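Local coordinates for protein NADP-dependent glyceraldehyde-3-phosphate dehydrogenase (Bacillus halodurans, PDB 3PRL) that probably catalyses the NADP-dependent, non-phosphorylating oxidation of glyceraldehyde 3-phosphate, as a member of the aldehyde dehydrogenase family, at residues G261-A266 with A295-F300; G413-I418 with T437-A442. All coordinates share one frame; numbering follows the deposited sequence.

Contact 1 of 2, residues G261-A266 with A295-F300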
ATOM      1  N   GLY D 261      17.650  18.768  18.103  1.00 25.74           N
ATOM      2  CA  GLY D 261      19.085  18.560  18.041  1.00 25.93           C
ATOM      3  C   GLY D 261      19.548  17.121  17.950  1.00 25.61           C
ATOM      4  O   GLY D 261      18.807  16.172  18.269  1.00 25.07           O
ATOM      5  N   GLY D 262      20.800  16.969  17.526  1.00 25.75           N
ATOM      6  CA  GLY D 262      21.415  15.661  17.439  1.00 26.09           C
ATOM      7  C   GLY D 262      22.790  15.660  18.050  1.00 26.39           C
ATOM      8  O   GLY D 262      23.422  16.706  18.190  1.00 26.74           O
ATOM      9  N   LYS D 263      23.241  14.482  18.460  1.00 26.50           N
ATOM     10  CA  LYS D 263      24.678  14.261  18.630  1.00 26.75           C
ATOM     11  C   LYS D 263      25.015  12.946  17.916  1.00 26.72           C
ATOM     12  O   LYS D 263      25.299  11.928  18.569  1.00 27.51           O
ATOM     13  CB  LYS D 263      25.048  14.255  20.115  1.00 27.00           C
ATOM     14  CG  LYS D 263      26.545  14.384  20.440  1.00 24.43           C
ATOM     15  CD  LYS D 263      27.054  15.833  20.479  1.00 27.82           C
ATOM     16  CE  LYS D 263      28.506  15.858  20.962  1.00 25.39           C
ATOM     17  NZ  LYS D 263      29.138  17.220  21.034  1.00 28.84           N
ATOM     18  N   ASP D 264      24.928  12.953  16.579  1.00 25.39           N
ATOM     19  CA  ASP D 264      25.118  11.720  15.796  1.00 24.45           C
ATOM     20  C   ASP D 264      26.525  11.138  16.028  1.00 24.57           C
ATOM     21  O   ASP D 264      27.516  11.837  15.879  1.00 25.16           O
ATOM     22  CB  ASP D 264      24.864  11.918  14.276  1.00 23.41           C
ATOM     23  CG  ASP D 264      23.479  12.486  13.950  1.00 24.33           C
ATOM     24  OD1 ASP D 264      22.500  12.257  14.709  1.00 22.63           O
ATOM     25  OD2 ASP D 264      23.365  13.177  12.908  1.00 22.64           O
ATOM     26  N   PRO D 265      26.601   9.863  16.435  1.00 24.72           N
ATOM     27  CA  PRO D 265      27.903   9.208  16.563  1.00 25.69           C
ATOM     28  C   PRO D 265      28.392   8.612  15.261  1.00 27.00           C
ATOM     29  O   PRO D 265      27.587   8.200  14.409  1.00 27.16           O
ATOM     30  CB  PRO D 265      27.640   8.082  17.560  1.00 25.08           C
ATOM     31  CG  PRO D 265      26.150   7.769  17.378  1.00 22.10           C
ATOM     32  CD  PRO D 265      25.514   9.094  17.084  1.00 23.88           C
ATOM     33  N   ALA D 266      29.710   8.577  15.105  1.00 28.22           N
ATOM     34  CA  ALA D 266      30.322   7.788  14.065  1.00 29.28           C
ATOM     35  C   ALA D 266      30.975   6.634  14.799  1.00 30.77           C
ATOM     36  O   ALA D 266      31.758   6.846  15.720  1.00 31.17           O
ATOM     37  CB  ALA D 266      31.346   8.598  13.326  1.00 29.70           C
ATOM     38  N   ALA D 295      24.303  15.565  11.538  1.00 26.39           N
ATOM     39  CA  ALA D 295      25.742  15.690  11.321  1.00 26.43           C
ATOM     40  C   ALA D 295      26.440  14.836  12.347  1.00 26.52           C
ATOM     41  O   ALA D 295      26.002  14.763  13.495  1.00 26.28           O
ATOM     42  CB  ALA D 295      26.191  17.132  11.484  1.00 27.07           C
ATOM     43  N   ILE D 296      27.544  14.218  11.940  1.00 26.61           N
ATOM     44  CA  ILE D 296      28.395  13.479  12.850  1.00 26.76           C
ATOM     45  C   ILE D 296      29.076  14.463  13.824  1.00 27.13           C
ATOM     46  O   ILE D 296      29.727  15.419  13.412  1.00 27.92           O
ATOM     47  CB  ILE D 296      29.450  12.671  12.069  1.00 26.75           C
ATOM     48  CG1 ILE D 296      28.792  11.545  11.251  1.00 25.25           C
ATOM     49  CG2 ILE D 296      30.575  12.199  12.988  1.00 26.28           C
ATOM     50  CD1 ILE D 296      28.248  10.384  12.046  1.00 26.27           C
ATOM     51  N   LYS D 297      28.920  14.222  15.115  1.00 26.62           N
ATOM     52  CA  LYS D 297      29.465  15.126  16.121  1.00 26.23           C
ATOM     53  C   LYS D 297      30.230  14.375  17.188  1.00 27.10           C
ATOM     54  O   LYS D 297      30.622  14.963  18.171  1.00 28.10           O
ATOM     55  CB  LYS D 297      28.338  15.925  16.775  1.00 25.30           C
ATOM     56  CG  LYS D 297      27.692  16.971  15.886  1.00 25.05           C
ATOM     57  CD  LYS D 297      26.395  17.368  16.484  1.00 24.25           C
ATOM     58  CE  LYS D 297      25.670  18.365  15.628  1.00 24.43           C
ATOM     59  NZ  LYS D 297      24.195  18.083  15.697  1.00 23.12           N
ATOM     60  N   ARG D 298      30.442  13.081  16.972  1.00 27.87           N
ATOM     61  CA  ARG D 298      31.060  12.176  17.938  1.00 29.17           C
ATOM     62  C   ARG D 298      31.690  11.019  17.182  1.00 29.89           C
ATOM     63  O   ARG D 298      31.008  10.366  16.388  1.00 29.51           O
ATOM     64  CB  ARG D 298      29.984  11.557  18.837  1.00 29.31           C
ATOM     65  CG  ARG D 298      29.697  12.237  20.146  1.00 30.77           C
ATOM     66  CD  ARG D 298      28.909  11.280  21.041  1.00 29.38           C
ATOM     67  NE  ARG D 298      27.538  11.039  20.581  1.00 29.90           N
ATOM     68  CZ  ARG D 298      26.611  10.389  21.286  1.00 28.50           C
ATOM     69  NH1 ARG D 298      26.902   9.911  22.501  1.00 30.22           N
ATOM     70  NH2 ARG D 298      25.387  10.223  20.786  1.00 29.01           N
ATOM     71  N   VAL D 299      32.970  10.746  17.420  1.00 30.70           N
ATOM     72  CA  VAL D 299      33.556   9.525  16.877  1.00 30.92           C
ATOM     73  C   VAL D 299      33.926   8.539  17.981  1.00 32.25           C
ATOM     74  O   VAL D 299      34.848   8.777  18.753  1.00 32.81           O
ATOM     75  CB  VAL D 299      34.801   9.780  16.001  1.00 31.11           C
ATOM     76  CG1 VAL D 299      35.314   8.456  15.428  1.00 27.56           C
ATOM     77  CG2 VAL D 299      34.504  10.775  14.877  1.00 26.79           C
ATOM     78  N   PHE D 300      33.200   7.431  18.050  1.00 33.16           N
ATOM     79  CA  PHE D 300      33.659   6.286  18.832  1.00 35.30           C
ATOM     80  C   PHE D 300      34.489   5.407  17.898  1.00 36.08           C
ATOM     81  O   PHE D 300      33.945   4.797  16.976  1.00 35.77           O
ATOM     82  CB  PHE D 300      32.480   5.475  19.383  1.00 35.70           C
ATOM     83  CG  PHE D 300      31.531   6.265  20.242  1.00 37.43           C
ATOM     84  CD1 PHE D 300      31.879   6.634  21.535  1.00 35.96           C
ATOM     85  CD2 PHE D 300      30.276   6.616  19.763  1.00 34.53           C
ATOM     86  CE1 PHE D 300      30.997   7.349  22.333  1.00 37.73           C
ATOM     87  CE2 PHE D 300      29.386   7.336  20.553  1.00 36.28           C
ATOM     88  CZ  PHE D 300      29.740   7.701  21.835  1.00 34.79           C
TER
HETATM   89  O   HOH W   1      30.195  17.770  18.604  1.00 13.20           O
HETATM   90  O   HOH W   2      24.096  15.270  15.223  1.00 13.52           O
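Arg-298 reaches back across the strand pair and holds the carbonyl oxygen of Lys-263 side-on: NE lies 3.1 Å and NH2 2.8 Å from Lys-263 O, which sits near the guanidinium plane. NH2 lies in the plane of that carbonyl, whereas NE approaches from above it. The Lys-263 side chain crosses that of Arg-298 at about a right angle, its CG 3.5 Å from Arg-298 NE. The lysine swings its CG away from the backbone N (chi1 -165°), then bends at chi2, so that its amine ends at a water shared with Lys-297 O, and at the carbonyls of Val-382 and Glu-385.

Lys-297 slants across Lys-263, toward the loop before strand 264-268. Its NZ meets Gly-262 O at 3.0 Å from above the carbonyl plane and forms a salt bridge with Glu-386. A short acidic residue suits position 264, because its two oxygens can each take a backbone N-H: Asp-264 OD2 accepts from Ala-295 N at 2.9 Å on its anti side, and OD1 from Gln-415 N.

Farther on, these parallel strands of a beta-alpha-beta unit knit together through Ala-266 N to Arg-298 O and Ala-266 O to Phe-300 N. Pro-265 CB touches the edge of the Phe-300 ring, CE2 at 3.5 Å, beside helix 400-409. The small Ala-266 fits beneath helix 274-286, its CB 3.7 Å from Ile-296 CG2.

Long cationic chains thus serve the backbone oxygens of Gly-262 and Lys-263, and the anions of Asp-264 and Glu-386 probably offset some of their buried charge.

Contact 2 of 2, residues G413-I418 with T437-A442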
ATOM      1  N   GLY D 413      19.026  11.403  19.834  1.00 23.33           N
ATOM      2  CA  GLY D 413      18.629  10.180  19.135  1.00 23.05           C
ATOM      3  C   GLY D 413      18.179  10.432  17.714  1.00 22.21           C
ATOM      4  O   GLY D 413      17.149   9.915  17.290  1.00 22.35           O
ATOM      5  N   LEU D 414      18.949  11.231  16.981  1.00 21.64           N
ATOM      6  CA  LEU D 414      18.573  11.599  15.624  1.00 22.07           C
ATOM      7  C   LEU D 414      19.024  10.519  14.611  1.00 21.91           C
ATOM      8  O   LEU D 414      18.205   9.734  14.095  1.00 20.65           O
ATOM      9  CB  LEU D 414      19.110  13.012  15.313  1.00 22.21           C
ATOM     10  CG  LEU D 414      18.703  13.823  14.072  1.00 21.15           C
ATOM     11  CD1 LEU D 414      17.238  13.589  13.661  1.00 21.57           C
ATOM     12  CD2 LEU D 414      18.922  15.306  14.335  1.00 22.17           C
ATOM     13  N   GLN D 415      20.337  10.453  14.369  1.00 22.32           N
ATOM     14  CA  GLN D 415      20.900   9.547  13.384  1.00 21.96           C
ATOM     15  C   GLN D 415      22.249   8.994  13.865  1.00 22.64           C
ATOM     16  O   GLN D 415      22.738   9.396  14.903  1.00 22.45           O
ATOM     17  CB  GLN D 415      21.030  10.265  12.030  1.00 21.36           C
ATOM     18  CG  GLN D 415      19.698  10.438  11.287  1.00 20.78           C
ATOM     19  CD  GLN D 415      19.879  10.615   9.775  1.00 20.83           C
ATOM     20  OE1 GLN D 415      20.983  10.504   9.267  1.00 20.92           O
ATOM     21  NE2 GLN D 415      18.768  10.853   9.051  1.00 20.31           N
ATOM     22  N   ALA D 416      22.831   8.056  13.114  1.00 23.66           N
ATOM     23  CA  ALA D 416      24.151   7.486  13.437  1.00 24.72           C
ATOM     24  C   ALA D 416      24.799   6.803  12.240  1.00 25.16           C
ATOM     25  O   ALA D 416      24.108   6.389  11.301  1.00 25.07           O
ATOM     26  CB  ALA D 416      24.040   6.480  14.603  1.00 24.78           C
ATOM     27  N   SER D 417      26.125   6.668  12.295  1.00 25.94           N
ATOM     28  CA  SER D 417      26.893   5.915  11.302  1.00 26.67           C
ATOM     29  C   SER D 417      27.638   4.719  11.930  1.00 28.46           C
ATOM     30  O   SER D 417      28.199   4.856  13.021  1.00 29.33           O
ATOM     31  CB  SER D 417      27.920   6.832  10.633  1.00 26.59           C
ATOM     32  OG  SER D 417      27.336   7.999  10.089  1.00 22.99           O
ATOM     33  N   ILE D 418      27.629   3.563  11.251  1.00 28.82           N
ATOM     34  CA  ILE D 418      28.524   2.444  11.584  1.00 30.21           C
ATOM     35  C   ILE D 418      29.482   2.200  10.414  1.00 31.02           C
ATOM     36  O   ILE D 418      29.057   2.140   9.251  1.00 30.57           O
ATOM     37  CB  ILE D 418      27.771   1.097  11.905  1.00 30.59           C
ATOM     38  CG1 ILE D 418      26.437   1.322  12.634  1.00 28.55           C
ATOM     39  CG2 ILE D 418      28.688   0.109  12.672  1.00 29.93           C
ATOM     40  CD1 ILE D 418      26.554   1.977  13.998  1.00 30.26           C
ATOM     41  N   THR D 437      17.484   6.901  12.240  1.00 21.44           N
ATOM     42  CA  THR D 437      18.152   6.318  11.077  1.00 21.61           C
ATOM     43  C   THR D 437      19.589   5.897  11.358  1.00 22.41           C
ATOM     44  O   THR D 437      20.333   6.639  11.975  1.00 23.04           O
ATOM     45  CB  THR D 437      18.145   7.321   9.907  1.00 21.07           C
ATOM     46  OG1 THR D 437      16.809   7.784   9.719  1.00 20.52           O
ATOM     47  CG2 THR D 437      18.679   6.676   8.590  1.00 21.00           C
ATOM     48  N   VAL D 438      19.963   4.710  10.886  1.00 22.76           N
ATOM     49  CA  VAL D 438      21.346   4.252  10.911  1.00 24.21           C
ATOM     50  C   VAL D 438      21.872   4.211   9.480  1.00 25.16           C
ATOM     51  O   VAL D 438      21.217   3.653   8.592  1.00 25.13           O
ATOM     52  CB  VAL D 438      21.472   2.842  11.536  1.00 24.61           C
ATOM     53  CG1 VAL D 438      22.920   2.353  11.492  1.00 28.22           C
ATOM     54  CG2 VAL D 438      20.931   2.837  12.979  1.00 27.64           C
ATOM     55  N   HIS D 439      23.033   4.818   9.257  1.00 26.02           N
ATOM     56  CA  HIS D 439      23.704   4.764   7.959  1.00 26.94           C
ATOM     57  C   HIS D 439      24.880   3.793   8.011  1.00 28.01           C
ATOM     58  O   HIS D 439      25.791   3.961   8.832  1.00 28.49           O
ATOM     59  CB  HIS D 439      24.230   6.149   7.559  1.00 27.22           C
ATOM     60  CG  HIS D 439      23.165   7.163   7.301  1.00 26.78           C
ATOM     61  ND1 HIS D 439      22.844   7.596   6.034  1.00 26.64           N
ATOM     62  CD2 HIS D 439      22.354   7.842   8.144  1.00 26.49           C
ATOM     63  CE1 HIS D 439      21.877   8.493   6.105  1.00 26.27           C
ATOM     64  NE2 HIS D 439      21.557   8.657   7.373  1.00 26.23           N
ATOM     65  N   ILE D 440      24.873   2.802   7.119  1.00 28.46           N
ATOM     66  CA  ILE D 440      26.009   1.881   6.970  1.00 29.71           C
ATOM     67  C   ILE D 440      27.072   2.381   5.974  1.00 29.94           C
ATOM     68  O   ILE D 440      26.826   2.481   4.761  1.00 29.30           O
ATOM     69  CB  ILE D 440      25.559   0.430   6.606  1.00 30.25           C
ATOM     70  CG1 ILE D 440      24.414  -0.042   7.513  1.00 30.00           C
ATOM     71  CG2 ILE D 440      26.753  -0.552   6.644  1.00 31.13           C
ATOM     72  CD1 ILE D 440      24.687   0.052   9.005  1.00 30.07           C
ATOM     73  N   ASN D 441      28.262   2.672   6.510  1.00 30.24           N
ATOM     74  CA  ASN D 441      29.425   3.053   5.707  1.00 29.93           C
ATOM     75  C   ASN D 441      29.252   4.349   4.945  1.00 28.92           C
ATOM     76  O   ASN D 441      29.772   4.508   3.851  1.00 29.25           O
ATOM     77  CB  ASN D 441      29.814   1.933   4.736  1.00 30.72           C
ATOM     78  CG  ASN D 441      30.750   0.933   5.352  1.00 30.67           C
ATOM     79  OD1 ASN D 441      31.647   1.284   6.127  1.00 31.83           O
ATOM     80  ND2 ASN D 441      30.555  -0.330   5.011  1.00 31.57           N
ATOM     81  N   ALA D 442      28.506   5.269   5.537  1.00 27.95           N
ATOM     82  CA  ALA D 442      28.272   6.591   4.958  1.00 26.85           C
ATOM     83  C   ALA D 442      27.890   7.519   6.093  1.00 25.24           C
ATOM     84  O   ALA D 442      27.558   7.056   7.191  1.00 23.49           O
ATOM     85  CB  ALA D 442      27.154   6.541   3.935  1.00 26.65           C
TER
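Strands 415-418 and 437-440 run parallel, their axes 4.7 Å apart at closest approach and their directions 24° off, and Gln-415, Ala-416, Ser-417 and Ile-418 pair in register with Thr-437, Val-438, His-439 and Ile-440. Helix 423-431 links them in a beta-alpha-beta crossover, and a parallel strand of the second subunit continues the sheet beyond 437-440. The backbone bond from His-439 N to Ala-416 O is nearly straight.

Gln-415, Thr-437, Ser-417 and His-439 share one face. The extended Gln-415 lies alongside Thr-437, with CG 3.7 Å from the threonine CB, and its amide meets the imidazole at its edge, the two planes 35° apart. Gln-415 OE1 accepts a short but bent, weak bond from His-439 NE2 at 2.7 Å, while the amide NE2 donates to the carbonyl of Glu-445; glutamine suits the place because one flat group can both accept and donate. Replacing it with a leucine would probably leave the His-439 N-H and the Glu-445 carbonyl without these partners.

On the other face, Ile-418 CG1 packs 3.8 Å from Val-438 CG1 and 4.2 Å from Ile-440 CD1. These branched aliphatic residues fit a greasy layer to which Ala-426 and Ile-429 of helix 423-431 contribute, while Ala-416 keeps its side of the strand slim against Pro-265.

Past the strand end the chain turns at Asn-441, whose ND2 is held by Thr-420 O. With its OG beside the backbone N (chi1 -54°), Ser-417 donates from OG to a lone pair of Ala-442 O, 3.1 Å away.

In the fold
Contacts 1 and 2 are the strand pairs of two beta-alpha-beta units side by side in one sheet, their centres 9 Å apart, because strands 264-268 and 415-419 are neighbours. The seam is polar at one end, where Asp-264 OD1 accepts from Gln-415 N at 2.8 Å, and continues as backbone pairing, Ser-417 N to Pro-265 O at 3.0 Å. Beside it, Ile-296 CD1 packs on Ser-417. Contact 2 comes nearer the probable catalytic region: the Leu-414 side chain is about 7 Å from that of Glu-259, the predicted active-site residue; in contact 1 the position of Gly-262 is about 10 Å from those of Glu-259 and of Gly-240, an NADP(+)-binding residue with no cofactor bound in this chain. Contact 2 also borders the second subunit.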